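6-phospho-beta-d glycosidase (Streptococcus pyogenes, PDB 5FOO) probably hydrolyses 6-phospho-beta-glucosides, as a retaining glycoside hydrolase of family 1, and is captured here with 6-phosphocyclophellitol in its active site. Local coordinates at residues P17-R22 with Y73-Q78; N29-W34 with D420-L425; L117-L122 with V162-M167. The protein carries 1 engineered substitution. All coordinates share one frame; numbering follows the deposited sequence.

Overall arrangement
The chain folds as a TIM barrel, and the three contacts gather round the 6-phosphocyclophellitol that all of them touch. Starting from the N terminus, 17-22 follows the first barrel strand, 9-13, and meets 73-78 at the end of the second, closing contact 1. Segment 29-34 has by then already left, inside that loop, and finds its partner only at 420-425, beyond the last barrel strand, so contacts 1 and 2 cross. Contact 3 opens after contact 1 has closed and lies wholly within the long span of contact 2; it joins the loop after strand 112-116 to strand 163-164 and the start of helix 166-174. Gln-78 with Asn-29, and Trp-424 with Phe-120, connect neighbouring contacts.

Contact 1: residues P17-R22 with Y73-Q78; sequences PQSEGR and YRTSIQ. With JAZ (6-phosphocyclophellitol), chain G.
Gln-78 runs along Pro-17 to Glu-20, joining the end of the second TIM-barrel strand, 72-76, to the short helix 16-19 that follows the first, 9-13. From CB the chain turns CG beside the backbone N (chi1 -65°) and then extends, the glutamine and proline side chains sliding past each other in opposite directions. Gln-78 CG lies 3.9 Å from Pro-17 CD; Gln-78 CD is 3.7 Å from Pro-17 N and 3.8 Å from Pro-17 CG. At the amide, Gln-78 OE1 sits 3.6 Å from Pro-17 CG while accepting from Lys-25 and Asn-29. The other branch, NE2, donates to Glu-20 OE1 over 2.7 Å. That bond is bent (137° at the hydrogen) and reaches the carboxylate from well above its plane; Arg-81 shares OE1 in a salt bridge, and Tyr-99 holds OE2. NE2 also donates to a water that bonds weakly to Gly-21 O. A second water joins Glu-20 OE2 to Thr-75 OG1 and Ser-76 O, and a third joins Tyr-73 OH and Thr-75 OG1 to Ser-19 OG, also tied to Ser-15 O. On the same helix Gln-18 faces the inhibitor: OE1 accepts from JAZ O16 at 2.8 Å, NE2 donates to JAZ O15 at 3.0 Å.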
loop_
_atom_site.group_PDB
_atom_site.type_symbol
_atom_site.label_atom_id
_atom_site.label_comp_id
_atom_site.label_asym_id
_atom_site.label_seq_id
_atom_site.Cartn_x
_atom_site.Cartn_y
_atom_site.Cartn_z
ATOM N N PRO A 17 -10.893 -3.328 -2.352
ATOM C CA PRO A 17 -11.005 -4.758 -2.629
ATOM C C PRO A 17 -10.986 -5.641 -1.368
ATOM O O PRO A 17 -11.646 -6.674 -1.342
ATOM C CB PRO A 17 -9.800 -5.036 -3.534
ATOM C CG PRO A 17 -9.469 -3.726 -4.158
ATOM C CD PRO A 17 -9.769 -2.716 -3.077
ATOM N N GLN A 18 -10.260 -5.247 -0.333
ATOM C CA GLN A 18 -10.089 -6.083 0.823
ATOM C C GLN A 18 -11.224 -5.903 1.823
ATOM O O GLN A 18 -11.391 -6.751 2.687
ATOM C CB GLN A 18 -8.772 -5.800 1.473
ATOM C CG GLN A 18 -7.611 -6.097 0.554
ATOM C CD GLN A 18 -6.287 -5.756 1.165
ATOM O OE1 GLN A 18 -5.743 -4.655 0.941
ATOM N NE2 GLN A 18 -5.707 -6.722 1.901
ATOM N N SER A 19 -12.013 -4.814 1.712
ATOM C CA SER A 19 -13.022 -4.538 2.681
ATOM C C SER A 19 -14.446 -4.571 2.120
ATOM O O SER A 19 -15.355 -4.953 2.838
ATOM C CB SER A 19 -12.723 -3.171 3.328
ATOM O OG SER A 19 -12.770 -2.130 2.342
ATOM N N GLU A 20 -14.652 -4.126 0.876
ATOM C CA GLU A 20 -16.009 -3.792 0.408
ATOM C C GLU A 20 -16.926 -4.969 0.186
ATOM O O GLU A 20 -18.096 -4.941 0.587
ATOM C CB GLU A 20 -15.965 -3.028 -0.914
ATOM C CG GLU A 20 -15.528 -1.564 -0.817
ATOM C CD GLU A 20 -15.259 -0.909 -2.165
ATOM O OE1 GLU A 20 -15.702 -1.495 -3.213
ATOM O OE2 GLU A 20 -14.657 0.219 -2.190
ATOM N N GLY A 21 -16.398 -5.991 -0.486
ATOM C CA GLY A 21 -17.260 -7.001 -1.127
ATOM C C GLY A 21 -17.587 -6.545 -2.541
ATOM O O GLY A 21 -17.377 -5.382 -2.878
ATOM N N ARG A 22 -18.062 -7.470 -3.372
ATOM C CA ARG A 22 -18.409 -7.184 -4.760
ATOM C C ARG A 22 -19.862 -6.764 -4.942
ATOM O O ARG A 22 -20.301 -6.584 -6.057
ATOM C CB ARG A 22 -18.109 -8.384 -5.612
ATOM C CG ARG A 22 -16.595 -8.628 -5.717
ATOM C CD ARG A 22 -16.300 -9.793 -6.705
ATOM N NE ARG A 22 -16.885 -9.586 -8.027
ATOM C CZ ARG A 22 -17.010 -10.497 -9.004
ATOM N NH1 ARG A 22 -16.574 -11.770 -8.901
ATOM N NH2 ARG A 22 -17.609 -10.139 -10.118
ATOM N N TYR A 73 -8.738 7.906 8.148
ATOM C CA TYR A 73 -9.062 6.564 7.614
ATOM C C TYR A 73 -8.615 6.546 6.153
ATOM O O TYR A 73 -9.089 7.363 5.376
ATOM C CB TYR A 73 -10.563 6.304 7.681
ATOM C CG TYR A 73 -11.115 4.977 7.156
ATOM C CD1 TYR A 73 -11.050 3.805 7.907
ATOM C CD2 TYR A 73 -11.734 4.895 5.907
ATOM C CE1 TYR A 73 -11.641 2.592 7.440
ATOM C CE2 TYR A 73 -12.290 3.714 5.437
ATOM C CZ TYR A 73 -12.242 2.550 6.201
ATOM O OH TYR A 73 -12.821 1.377 5.693
ATOM N N ARG A 74 -7.735 5.593 5.798
ATOM C CA ARG A 74 -7.322 5.383 4.402
ATOM C C ARG A 74 -7.964 4.143 3.822
ATOM O O ARG A 74 -7.882 3.053 4.396
ATOM C CB ARG A 74 -5.810 5.312 4.282
ATOM C CG ARG A 74 -5.300 5.371 2.833
ATOM C CD ARG A 74 -4.814 4.033 2.283
ATOM N NE ARG A 74 -3.633 3.511 2.980
ATOM C CZ ARG A 74 -2.907 2.455 2.548
ATOM N NH1 ARG A 74 -3.216 1.789 1.413
ATOM N NH2 ARG A 74 -1.829 2.087 3.202
ATOM N N THR A 75 -8.677 4.345 2.731
ATOM C CA THR A 75 -9.125 3.262 1.894
ATOM C C THR A 75 -8.841 3.574 0.400
ATOM O O THR A 75 -8.141 4.494 0.073
ATOM C CB THR A 75 -10.623 2.941 2.159
ATOM O OG1 THR A 75 -10.956 1.643 1.622
ATOM C CG2 THR A 75 -11.555 3.993 1.591
ATOM N N SER A 76 -9.362 2.765 -0.503
ATOM C CA SER A 76 -9.181 3.005 -1.904
ATOM C C SER A 76 -10.508 3.007 -2.599
ATOM O O SER A 76 -11.482 2.408 -2.137
ATOM C CB SER A 76 -8.215 1.990 -2.532
ATOM O OG SER A 76 -8.805 0.703 -2.687
ATOM N N ILE A 77 -10.536 3.759 -3.702
ATOM C CA ILE A 77 -11.653 3.740 -4.668
ATOM C C ILE A 77 -11.251 2.733 -5.749
ATOM O O ILE A 77 -10.122 2.807 -6.305
ATOM C CB ILE A 77 -11.900 5.147 -5.289
ATOM C CG1 ILE A 77 -12.384 6.162 -4.239
ATOM C CG2 ILE A 77 -12.876 5.099 -6.453
ATOM C CD1 ILE A 77 -12.467 7.614 -4.738
ATOM N N GLN A 78 -12.173 1.818 -6.029
ATOM C CA GLN A 78 -12.034 0.798 -7.103
ATOM C C GLN A 78 -12.478 1.334 -8.414
ATOM O O GLN A 78 -13.626 1.647 -8.563
ATOM C CB GLN A 78 -12.825 -0.455 -6.801
ATOM C CG GLN A 78 -12.292 -1.195 -5.563
ATOM C CD GLN A 78 -12.818 -2.630 -5.460
ATOM O OE1 GLN A 78 -12.399 -3.502 -6.195
ATOM N NE2 GLN A 78 -13.725 -2.859 -4.527
HETATM C C2 JAZ G . -1.919 -6.363 2.886
HETATM C C3 JAZ G . -2.096 -4.925 2.353
HETATM C C4 JAZ G . -0.763 -4.364 1.870
HETATM C C5 JAZ G . 0.298 -4.356 2.961
HETATM C C6 JAZ G . 0.418 -5.726 3.594
HETATM C C7 JAZ G . -0.931 -6.286 4.044
HETATM C C8 JAZ G . -0.789 -7.596 4.814
HETATM O O9 JAZ G . -0.229 -8.554 3.920
HETATM P P10 JAZ G . -0.609 -10.086 4.096
HETATM O O11 JAZ G . 0.106 -10.756 2.976
HETATM O O12 JAZ G . -2.061 -10.268 4.251
HETATM O O13 JAZ G . -0.062 -10.482 5.397
HETATM O O14 JAZ G . 1.092 -6.615 2.694
HETATM O O15 JAZ G . -3.154 -6.870 3.405
HETATM O O16 JAZ G . -2.983 -5.002 1.265
HETATM O O17 JAZ G . -0.946 -3.057 1.353
HETATM O O HOH W 1 -13.054 0.688 3.142
HETATM O O HOH W 2 -13.442 1.435 -0.271
HETATM O O HOH W 3 -14.940 -5.638 -4.142
#

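Contact 2: residues N29-W34 with D420-L425; sequences NLFDYW and DGWSWL. With JAZ (6-phosphocyclophellitol), chain G.
Phe-31 backs onto Trp-424, whose indole N-H, at the ring edge, binds the inhibitor. Trp-424 NE1 donates to O16 of 6-phosphocyclophellitol at 3.0 Å, the oxygen lying near the plane of the indole. Away from the ligand, the benzo end of Trp-424 rests over one face of the Phe-31 ring. Trp-424 CE3 comes 3.3 Å from Phe-31 CD2, toward the rim, and the two planes are 38° apart, an oblique meeting. Trp-422 adds an offset edge-to-face contact: its six-membered ring directs an edge at the face of Phe-31 with the planes at 89°, and its CH2 is 4.0 Å from Phe-31 CD1. The three rings form an aromatic cluster. Beside the cluster, Leu-425 CD2 lies over one face of the six-membered ring of Trp-34, 4.2 Å from its centroid, in a CH-pi contact.

Outside the rings, polar bonds hold the two backbones. Trp-422 NE1 is taken up by Val-46 O, and the Trp-422 carbonyl oxygen receives Gln-18 NE2. Helix 30-37, which carries Phe-31 and Trp-34, begins with a capping box: Asp-32 N donates to Asn-29 OD1 at 3.0 Å, and Asn-29 N to Asp-32 OD2 at 2.8 Å. Lys-25 forms a salt bridge with that carboxylate. Across the contact itself no hydrogen bond forms; the join is carbon on carbon, and the polar N-H of Trp-424 is left for hydroxyl O16 of the ligand, met at 156° at the hydrogen.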
loop_
_atom_site.group_PDB
_atom_site.type_symbol
_atom_site.label_atom_id
_atom_site.label_comp_id
_atom_site.label_asym_id
_atom_site.label_seq_id
_atom_site.Cartn_x
_atom_site.Cartn_y
_atom_site.Cartn_z
ATOM N N ASN A 29 -12.063 -6.870 -10.864
ATOM C CA ASN A 29 -10.667 -6.602 -10.821
ATOM C C ASN A 29 -9.841 -7.860 -11.010
ATOM O O ASN A 29 -10.399 -8.922 -11.131
ATOM C CB ASN A 29 -10.299 -5.761 -9.566
ATOM C CG ASN A 29 -10.426 -6.507 -8.241
ATOM O OD1 ASN A 29 -9.980 -7.624 -8.075
ATOM N ND2 ASN A 29 -10.930 -5.809 -7.254
ATOM N N LEU A 30 -8.518 -7.746 -11.032
ATOM C CA LEU A 30 -7.681 -8.931 -11.254
ATOM C C LEU A 30 -7.943 -9.967 -10.220
ATOM O O LEU A 30 -8.098 -11.146 -10.582
ATOM C CB LEU A 30 -6.206 -8.627 -11.274
ATOM C CG LEU A 30 -5.773 -7.633 -12.324
ATOM C CD1 LEU A 30 -4.271 -7.481 -12.359
ATOM C CD2 LEU A 30 -6.304 -7.987 -13.710
ATOM N N PHE A 31 -8.005 -9.579 -8.944
ATOM C CA PHE A 31 -8.236 -10.601 -7.889
ATOM C C PHE A 31 -9.645 -11.263 -7.889
ATOM O O PHE A 31 -9.758 -12.458 -7.631
ATOM C CB PHE A 31 -7.908 -10.068 -6.505
ATOM C CG PHE A 31 -6.488 -10.330 -6.081
ATOM C CD1 PHE A 31 -6.116 -11.579 -5.594
ATOM C CD2 PHE A 31 -5.525 -9.308 -6.134
ATOM C CE1 PHE A 31 -4.805 -11.808 -5.193
ATOM C CE2 PHE A 31 -4.218 -9.524 -5.745
ATOM C CZ PHE A 31 -3.837 -10.781 -5.275
ATOM N N ASP A 32 -10.689 -10.493 -8.214
ATOM C CA ASP A 32 -12.010 -11.021 -8.346
ATOM C C ASP A 32 -11.984 -12.115 -9.421
ATOM O O ASP A 32 -12.608 -13.174 -9.239
ATOM C CB ASP A 32 -13.037 -9.987 -8.809
ATOM C CG ASP A 32 -13.099 -8.746 -7.936
ATOM O OD1 ASP A 32 -13.020 -8.875 -6.701
ATOM O OD2 ASP A 32 -13.280 -7.639 -8.512
ATOM N N TYR A 33 -11.319 -11.826 -10.540
ATOM C CA TYR A 33 -11.237 -12.758 -11.655
ATOM C C TYR A 33 -10.505 -14.051 -11.300
ATOM O O TYR A 33 -10.979 -15.196 -11.604
ATOM C CB TYR A 33 -10.527 -12.137 -12.849
ATOM C CG TYR A 33 -10.387 -13.108 -13.991
ATOM C CD1 TYR A 33 -11.504 -13.449 -14.757
ATOM C CD2 TYR A 33 -9.135 -13.637 -14.347
ATOM C CE1 TYR A 33 -11.389 -14.325 -15.828
ATOM C CE2 TYR A 33 -8.999 -14.505 -15.423
ATOM C CZ TYR A 33 -10.144 -14.854 -16.141
ATOM O OH TYR A 33 -10.054 -15.684 -17.188
ATOM N N TRP A 34 -9.351 -13.838 -10.679
ATOM C CA TRP A 34 -8.532 -14.906 -10.180
ATOM C C TRP A 34 -9.251 -15.849 -9.229
ATOM O O TRP A 34 -9.112 -17.081 -9.339
ATOM C CB TRP A 34 -7.258 -14.370 -9.510
ATOM C CG TRP A 34 -6.028 -15.311 -9.615
ATOM C CD1 TRP A 34 -5.904 -16.467 -10.349
ATOM C CD2 TRP A 34 -4.778 -15.122 -8.965
ATOM N NE1 TRP A 34 -4.647 -17.000 -10.174
ATOM C CE2 TRP A 34 -3.947 -16.196 -9.320
ATOM C CE3 TRP A 34 -4.295 -14.160 -8.060
ATOM C CZ2 TRP A 34 -2.648 -16.313 -8.855
ATOM C CZ3 TRP A 34 -2.982 -14.267 -7.606
ATOM C CH2 TRP A 34 -2.180 -15.318 -8.006
ATOM N N ASP A 420 -10.528 -6.591 10.624
ATOM C CA ASP A 420 -10.031 -7.757 9.902
ATOM C C ASP A 420 -10.533 -7.693 8.497
ATOM O O ASP A 420 -11.756 -7.455 8.291
ATOM C CB ASP A 420 -10.539 -9.079 10.529
ATOM C CG ASP A 420 -9.919 -9.403 11.916
ATOM O OD1 ASP A 420 -8.846 -8.874 12.300
ATOM O OD2 ASP A 420 -10.508 -10.286 12.597
ATOM N N GLY A 421 -9.619 -7.877 7.533
ATOM C CA GLY A 421 -10.015 -7.895 6.123
ATOM C C GLY A 421 -9.435 -9.047 5.302
ATOM O O GLY A 421 -8.616 -9.833 5.774
ATOM N N TRP A 422 -9.787 -9.056 4.037
ATOM C CA TRP A 422 -9.417 -10.127 3.125
ATOM C C TRP A 422 -8.049 -9.853 2.566
ATOM O O TRP A 422 -7.917 -8.890 1.833
ATOM C CB TRP A 422 -10.452 -10.164 2.010
ATOM C CG TRP A 422 -10.292 -11.256 1.042
ATOM C CD1 TRP A 422 -10.524 -12.619 1.259
ATOM C CD2 TRP A 422 -9.852 -11.139 -0.309
ATOM N NE1 TRP A 422 -10.305 -13.315 0.080
ATOM C CE2 TRP A 422 -9.875 -12.444 -0.881
ATOM C CE3 TRP A 422 -9.453 -10.057 -1.113
ATOM C CZ2 TRP A 422 -9.486 -12.689 -2.183
ATOM C CZ3 TRP A 422 -9.076 -10.314 -2.422
ATOM C CH2 TRP A 422 -9.120 -11.630 -2.944
ATOM N N SER A 423 -7.014 -10.652 2.925
ATOM C CA SER A 423 -5.661 -10.412 2.388
ATOM C C SER A 423 -5.297 -11.315 1.168
ATOM O O SER A 423 -4.379 -12.131 1.234
ATOM C CB SER A 423 -4.462 -10.453 3.416
ATOM O OG SER A 423 -4.607 -10.194 4.845
ATOM N N TRP A 424 -5.991 -11.147 0.071
ATOM C CA TRP A 424 -5.519 -11.627 -1.192
ATOM C C TRP A 424 -5.508 -13.209 -1.097
ATOM O O TRP A 424 -6.448 -13.818 -0.509
ATOM C CB TRP A 424 -4.135 -10.985 -1.484
ATOM C CG TRP A 424 -4.120 -9.477 -1.237
ATOM C CD1 TRP A 424 -3.366 -8.805 -0.329
ATOM C CD2 TRP A 424 -4.895 -8.469 -1.939
ATOM N NE1 TRP A 424 -3.583 -7.451 -0.439
ATOM C CE2 TRP A 424 -4.525 -7.215 -1.402
ATOM C CE3 TRP A 424 -5.866 -8.513 -2.933
ATOM C CZ2 TRP A 424 -5.126 -6.023 -1.806
ATOM C CZ3 TRP A 424 -6.463 -7.302 -3.376
ATOM C CH2 TRP A 424 -6.087 -6.078 -2.800
ATOM N N LEU A 425 -4.424 -13.843 -1.549
ATOM C CA LEU A 425 -4.326 -15.313 -1.493
ATOM C C LEU A 425 -4.480 -15.842 -0.075
ATOM O O LEU A 425 -5.107 -16.875 0.102
ATOM C CB LEU A 425 -3.040 -15.811 -2.143
ATOM C CG LEU A 425 -3.000 -15.525 -3.626
ATOM C CD1 LEU A 425 -1.644 -15.927 -4.153
ATOM C CD2 LEU A 425 -4.111 -16.240 -4.387
HETATM C C2 JAZ G . -1.919 -6.363 2.886
HETATM C C3 JAZ G . -2.096 -4.925 2.353
HETATM C C4 JAZ G . -0.763 -4.364 1.870
HETATM C C5 JAZ G . 0.298 -4.356 2.961
HETATM C C6 JAZ G . 0.418 -5.726 3.594
HETATM C C7 JAZ G . -0.931 -6.286 4.044
HETATM C C8 JAZ G . -0.789 -7.596 4.814
HETATM O O9 JAZ G . -0.229 -8.554 3.920
HETATM P P10 JAZ G . -0.609 -10.086 4.096
HETATM O O11 JAZ G . 0.106 -10.756 2.976
HETATM O O12 JAZ G . -2.061 -10.268 4.251
HETATM O O13 JAZ G . -0.062 -10.482 5.397
HETATM O O14 JAZ G . 1.092 -6.615 2.694
HETATM O O15 JAZ G . -3.154 -6.870 3.405
HETATM O O16 JAZ G . -2.983 -5.002 1.265
HETATM O O17 JAZ G . -0.946 -3.057 1.353
#

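Contact 3: residues L117-L122 with V162-M167; sequences LHHFDL and VHNEPM. With JAZ (6-phosphocyclophellitol), chain G.
Asn-164 and Glu-165 begin the Asn-Glu-Pro sequence that in family 1 glycosidases follows the fourth barrel strand and carries the acid/base glutamate; here they meet His-119 and Phe-120, on the loop after the third strand. The backbones are joined by Asn-164 N donating to His-118 O at 2.9 Å. Beside this bond the ring edges of His-118 and His-163 meet, ND1 to ND1, in a nearly straight hydrogen bond of 3.0 Å, and His-163 NE2 is held by Leu-196 O.

Toward the inhibitor, the Asn-164 amide stacks on the His-119 imidazole with the planes only 12° apart. A chi1 of 177° at Asn-164 swings the amide over the ring face; Asn-164 CB sits 3.8 Å from the centroid of the His-119 ring in a CH-pi contact, and Asn-164 ND2 lies over the rim near His-119 NE2. His-119 NE2 donates to JAZ O16 at 3.0 Å. Asn-164 ND2 donates to Glu-165 OE1 at 3.0 Å and only weakly to JAZ O17, while O17 itself donates to Glu-165 OE1 at 3.1 Å. Phe-120 brings its ring edge to the same carboxylate oxygen. With Asn-224 and Tyr-299 at Glu-165 OE2 and Asn-297 at Asn-164 OD1, the carboxylate and the amide are both held against rotation, consistent with a carboxylate oriented beside the cyclitol ring, at hydroxyl O17.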
loop_
_atom_site.group_PDB
_atom_site.type_symbol
_atom_site.label_atom_id
_atom_site.label_comp_id
_atom_site.label_asym_id
_atom_site.label_seq_id
_atom_site.Cartn_x
_atom_site.Cartn_y
_atom_site.Cartn_z
ATOM N N LEU A 117 -6.036 5.522 -5.088
ATOM C CA LEU A 117 -6.694 5.157 -6.326
ATOM C C LEU A 117 -6.461 3.785 -6.917
ATOM O O LEU A 117 -7.193 3.394 -7.843
ATOM C CB LEU A 117 -6.425 6.193 -7.396
ATOM C CG LEU A 117 -6.764 7.598 -6.946
ATOM C CD1 LEU A 117 -6.092 8.594 -7.868
ATOM C CD2 LEU A 117 -8.274 7.752 -6.887
ATOM N N HIS A 118 -5.501 3.042 -6.390
ATOM C CA HIS A 118 -5.153 1.733 -6.987
ATOM C C HIS A 118 -4.508 0.911 -5.927
ATOM O O HIS A 118 -3.461 1.287 -5.404
ATOM C CB HIS A 118 -4.232 1.940 -8.179
ATOM C CG HIS A 118 -3.638 0.700 -8.745
ATOM N ND1 HIS A 118 -2.314 0.602 -9.121
ATOM C CD2 HIS A 118 -4.184 -0.505 -9.023
ATOM C CE1 HIS A 118 -2.054 -0.618 -9.552
ATOM N NE2 HIS A 118 -3.170 -1.310 -9.491
ATOM N N HIS A 119 -5.129 -0.218 -5.589
ATOM C CA HIS A 119 -4.534 -1.156 -4.637
ATOM C C HIS A 119 -4.702 -2.580 -5.220
ATOM O O HIS A 119 -5.650 -3.321 -4.873
ATOM C CB HIS A 119 -5.230 -0.996 -3.243
ATOM C CG HIS A 119 -4.471 -1.602 -2.123
ATOM N ND1 HIS A 119 -4.330 -0.992 -0.897
ATOM C CD2 HIS A 119 -3.770 -2.760 -2.049
ATOM C CE1 HIS A 119 -3.590 -1.744 -0.108
ATOM N NE2 HIS A 119 -3.241 -2.833 -0.782
ATOM N N PHE A 120 -3.796 -2.900 -6.154
ATOM C CA PHE A 120 -3.688 -4.191 -6.822
ATOM C C PHE A 120 -4.952 -4.582 -7.580
ATOM O O PHE A 120 -5.257 -5.797 -7.708
ATOM C CB PHE A 120 -3.395 -5.316 -5.783
ATOM C CG PHE A 120 -2.287 -5.019 -4.786
ATOM C CD1 PHE A 120 -1.307 -4.058 -4.981
ATOM C CD2 PHE A 120 -2.225 -5.780 -3.627
ATOM C CE1 PHE A 120 -0.289 -3.836 -4.018
ATOM C CE2 PHE A 120 -1.231 -5.585 -2.670
ATOM C CZ PHE A 120 -0.248 -4.616 -2.874
ATOM N N ASP A 121 -5.708 -3.584 -8.071
ATOM C CA ASP A 121 -7.025 -3.839 -8.597
ATOM C C ASP A 121 -7.332 -3.292 -9.961
ATOM O O ASP A 121 -8.442 -2.830 -10.203
ATOM C CB ASP A 121 -8.113 -3.428 -7.576
ATOM C CG ASP A 121 -8.156 -1.904 -7.325
ATOM O OD1 ASP A 121 -7.109 -1.232 -7.517
ATOM O OD2 ASP A 121 -9.246 -1.395 -6.953
ATOM N N LEU A 122 -6.396 -3.441 -10.875
ATOM C CA LEU A 122 -6.658 -3.242 -12.288
ATOM C C LEU A 122 -7.908 -4.023 -12.720
ATOM O O LEU A 122 -8.078 -5.208 -12.372
ATOM C CB LEU A 122 -5.422 -3.666 -13.101
ATOM C CG LEU A 122 -5.544 -3.477 -14.597
ATOM C CD1 LEU A 122 -5.163 -2.062 -15.000
ATOM C CD2 LEU A 122 -4.700 -4.495 -15.351
ATOM N N VAL A 162 -1.914 7.932 -5.348
ATOM C CA VAL A 162 -2.161 7.387 -6.669
ATOM C C VAL A 162 -2.128 5.826 -6.646
ATOM O O VAL A 162 -3.022 5.203 -7.189
ATOM C CB VAL A 162 -1.191 7.927 -7.753
ATOM C CG1 VAL A 162 -1.553 7.297 -9.117
ATOM C CG2 VAL A 162 -1.300 9.449 -7.912
ATOM N N HIS A 163 -1.096 5.237 -6.032
ATOM C CA HIS A 163 -0.991 3.795 -5.899
ATOM C C HIS A 163 -0.639 3.422 -4.464
ATOM O O HIS A 163 -0.000 4.193 -3.725
ATOM C CB HIS A 163 0.172 3.239 -6.728
ATOM C CG HIS A 163 0.194 3.626 -8.177
ATOM N ND1 HIS A 163 -0.699 3.137 -9.082
ATOM C CD2 HIS A 163 1.064 4.359 -8.881
ATOM C CE1 HIS A 163 -0.420 3.582 -10.288
ATOM N NE2 HIS A 163 0.644 4.343 -10.189
ATOM N N ASN A 164 -1.010 2.199 -4.093
ATOM C CA ASN A 164 -0.356 1.493 -3.030
ATOM C C ASN A 164 0.698 0.555 -3.608
ATOM O O ASN A 164 0.370 -0.337 -4.402
ATOM C CB ASN A 164 -1.372 0.668 -2.259
ATOM C CG ASN A 164 -0.723 -0.155 -1.171
ATOM O OD1 ASN A 164 -0.473 0.337 -0.067
ATOM N ND2 ASN A 164 -0.435 -1.406 -1.479
ATOM N N GLU A 165 1.929 0.759 -3.211
ATOM C CA GLU A 165 3.060 -0.134 -3.507
ATOM C C GLU A 165 3.105 -0.653 -4.935
ATOM O O GLU A 165 2.901 -1.867 -5.206
ATOM C CB GLU A 165 3.123 -1.292 -2.520
ATOM C CG GLU A 165 3.248 -0.911 -1.075
ATOM C CD GLU A 165 2.922 -2.113 -0.114
ATOM O OE1 GLU A 165 1.788 -2.782 -0.101
ATOM O OE2 GLU A 165 3.826 -2.359 0.680
ATOM N N PRO A 166 3.370 0.264 -5.858
ATOM C CA PRO A 166 3.448 -0.128 -7.201
ATOM C C PRO A 166 4.511 -1.184 -7.497
ATOM O O PRO A 166 4.264 -2.025 -8.386
ATOM C CB PRO A 166 3.666 1.173 -7.940
ATOM C CG PRO A 166 4.351 2.038 -6.982
ATOM C CD PRO A 166 3.629 1.700 -5.706
ATOM N N MET A 167 5.603 -1.239 -6.738
ATOM C CA MET A 167 6.599 -2.335 -6.985
ATOM C C MET A 167 6.049 -3.717 -6.612
ATOM O O MET A 167 6.511 -4.712 -7.110
ATOM C CB MET A 167 7.932 -2.092 -6.236
ATOM C CG MET A 167 9.051 -3.143 -6.568
ATOM S SD MET A 167 9.342 -3.195 -8.340
ATOM C CE MET A 167 10.503 -1.879 -8.480
HETATM C C2 JAZ G . -1.919 -6.363 2.886
HETATM C C3 JAZ G . -2.096 -4.925 2.353
HETATM C C4 JAZ G . -0.763 -4.364 1.870
HETATM C C5 JAZ G . 0.298 -4.356 2.961
HETATM C C6 JAZ G . 0.418 -5.726 3.594
HETATM C C7 JAZ G . -0.931 -6.286 4.044
HETATM C C8 JAZ G . -0.789 -7.596 4.814
HETATM O O9 JAZ G . -0.229 -8.554 3.920
HETATM P P10 JAZ G . -0.609 -10.086 4.096
HETATM O O11 JAZ G . 0.106 -10.756 2.976
HETATM O O12 JAZ G . -2.061 -10.268 4.251
HETATM O O13 JAZ G . -0.062 -10.482 5.397
HETATM O O14 JAZ G . 1.092 -6.615 2.694
HETATM O O15 JAZ G . -3.154 -6.870 3.405
HETATM O O16 JAZ G . -2.983 -5.002 1.265
HETATM O O17 JAZ G . -0.946 -3.057 1.353
HETATM O O HOH W 4 -1.486 -0.956 -6.265
#